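Side-chain contact in transglutaminase-like enzymes, putative cysteine protease (Cytophaga hutchinsonii, PDB 3ISR), which is a putative cysteine protease of the transglutaminase-like superfamily, probably acting as a hydrolase, though its substrate is unknown: residues L147-T150 / D151-N155. Numbering follows the deposited sequence.
Sequences LAIT and DWIYN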
loop_
_atom_site.group_PDB
_atom_site.type_symbol
_atom_site.label_atom_id
_atom_site.label_comp_id
_atom_site.label_asym_id
_atom_site.label_seq_id
_atom_site.Cartn_x
_atom_site.Cartn_y
_atom_site.Cartn_z
ATOM N N LEU B 147 2.353 3.429 -27.723
ATOM C CA LEU B 147 1.078 3.020 -28.241
ATOM C C LEU B 147 0.661 1.675 -27.643
ATOM O O LEU B 147 -0.516 1.491 -27.308
ATOM C CB LEU B 147 1.117 2.962 -29.774
ATOM C CG LEU B 147 -0.234 2.700 -30.423
ATOM C CD1 LEU B 147 -1.201 3.846 -30.137
ATOM C CD2 LEU B 147 -0.053 2.471 -31.946
ATOM N N ALA B 148 1.617 0.758 -27.477
ATOM C CA ALA B 148 1.322 -0.527 -26.845
ATOM C C ALA B 148 0.896 -0.362 -25.384
ATOM O O ALA B 148 0.045 -1.123 -24.886
ATOM C CB ALA B 148 2.511 -1.465 -26.931
ATOM N N ILE B 149 1.512 0.604 -24.703
ATOM C CA ILE B 149 1.138 0.923 -23.328
ATOM C C ILE B 149 -0.319 1.370 -23.307
ATOM O O ILE B 149 -1.126 0.880 -22.503
ATOM C CB ILE B 149 2.063 2.018 -22.721
ATOM C CG1 ILE B 149 3.421 1.402 -22.375
ATOM C CG2 ILE B 149 1.417 2.671 -21.441
ATOM C CD1 ILE B 149 4.497 2.427 -22.042
ATOM N N THR B 150 -0.650 2.265 -24.236
ATOM C CA THR B 150 -1.959 2.893 -24.319
ATOM C C THR B 150 -3.006 1.837 -24.633
ATOM O O THR B 150 -4.094 1.823 -24.036
ATOM C CB THR B 150 -1.928 4.014 -25.391
ATOM O OG1 THR B 150 -0.955 4.996 -24.997
ATOM C CG2 THR B 150 -3.270 4.690 -25.511
ATOM N N ASP B 151 -2.678 0.941 -25.559
ATOM C CA ASP B 151 -3.601 -0.124 -25.927
ATOM C C ASP B 151 -3.749 -1.149 -24.788
ATOM O O ASP B 151 -4.865 -1.610 -24.505
ATOM C CB ASP B 151 -3.178 -0.797 -27.245
ATOM C CG ASP B 151 -3.367 0.119 -28.472
ATOM O OD1 ASP B 151 -4.081 1.159 -28.368
ATOM O OD2 ASP B 151 -2.798 -0.206 -29.550
ATOM N N TRP B 152 -2.645 -1.495 -24.127
ATOM C CA TRP B 152 -2.730 -2.405 -22.981
ATOM C C TRP B 152 -3.692 -1.845 -21.914
ATOM O O TRP B 152 -4.543 -2.560 -21.420
ATOM C CB TRP B 152 -1.348 -2.699 -22.371
ATOM C CG TRP B 152 -1.427 -3.746 -21.298
ATOM C CD1 TRP B 152 -1.288 -5.093 -21.451
ATOM C CD2 TRP B 152 -1.726 -3.525 -19.907
ATOM N NE1 TRP B 152 -1.459 -5.726 -20.239
ATOM C CE2 TRP B 152 -1.743 -4.786 -19.279
ATOM C CE3 TRP B 152 -1.981 -2.379 -19.139
ATOM C CZ2 TRP B 152 -1.988 -4.938 -17.904
ATOM C CZ3 TRP B 152 -2.236 -2.528 -17.770
ATOM C CH2 TRP B 152 -2.245 -3.803 -17.173
ATOM N N ILE B 153 -3.567 -0.560 -21.588
ATOM C CA ILE B 153 -4.429 0.052 -20.576
ATOM C C ILE B 153 -5.895 -0.016 -21.014
ATOM O O ILE B 153 -6.769 -0.388 -20.234
ATOM C CB ILE B 153 -4.007 1.507 -20.278
ATOM C CG1 ILE B 153 -2.607 1.514 -19.647
ATOM C CG2 ILE B 153 -5.026 2.197 -19.353
ATOM C CD1 ILE B 153 -1.949 2.907 -19.576
ATOM N N TYR B 154 -6.159 0.334 -22.267
ATOM C CA TYR B 154 -7.543 0.299 -22.751
ATOM C C TYR B 154 -8.146 -1.104 -22.610
ATOM O O TYR B 154 -9.320 -1.267 -22.202
ATOM C CB TYR B 154 -7.648 0.772 -24.211
ATOM C CG TYR B 154 -9.063 0.620 -24.702
ATOM C CD1 TYR B 154 -10.063 1.507 -24.294
ATOM C CD2 TYR B 154 -9.418 -0.449 -25.513
ATOM C CE1 TYR B 154 -11.379 1.340 -24.691
ATOM C CE2 TYR B 154 -10.744 -0.619 -25.934
ATOM C CZ TYR B 154 -11.710 0.282 -25.515
ATOM O OH TYR B 154 -13.015 0.126 -25.924
ATOM N N ASN B 155 -7.333 -2.103 -22.951
ATOM C CA ASN B 155 -7.773 -3.490 -22.963
ATOM C C ASN B 155 -7.794 -4.180 -21.598
ATOM O O ASN B 155 -8.431 -5.216 -21.444
ATOM C CB ASN B 155 -6.932 -4.300 -23.961
ATOM C CG ASN B 155 -7.216 -3.921 -25.406
ATOM O OD1 ASN B 155 -6.297 -3.737 -26.200
ATOM N ND2 ASN B 155 -8.488 -3.810 -25.749
HETATM O O HOH W 1 -5.795 2.866 -26.796
#
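From Asp151 N to Leu147 O through Tyr154 N to Thr150 O, four successive i-to-i+4 hydrogen bonds, with N-H...O angles of 158° to 162°, mark an unbroken run of about two turns of alpha-helix. Asp151 N lies 2.8 Å from Leu147 O, whereas Tyr154 N and Thr150 O stand 3.1 Å apart. On the inner face Ile149 and Ile153 run side by side and point the same way, Ile149 CG2 meeting Ile153 CD1 at 3.9 Å. Ile153 keeps CG1 beside its own backbone N (chi1 -65°), which brings that atom to 3.3 Å from Ile149 O and, with the chain extended beyond it, turns CD1 back toward Ile149. The i, i+4 spacing puts both isoleucines on the same apolar face of helix 142-156, in the transglutaminase-like part of the chain, and both pack on helix 181-194, Ile149 on Leu191 and Ile153 on Leu187. Asp151 turns its carboxylate back toward the preceding turn, where OD2 lies 4.0 Å from Leu147 CG. Its other oxygen, OD1, makes a salt bridge with Arg233 and accepts from a water at 2.9 Å; that water also donates weakly to Thr150 O. Replacing Asp151 with an alanine removes the carboxylate and is likely to leave Arg233 without this salt-bridge partner and the water less firmly held. Thr150 sets OG1 beside its own backbone N, from where the hydroxyl bonds back to Val146 O.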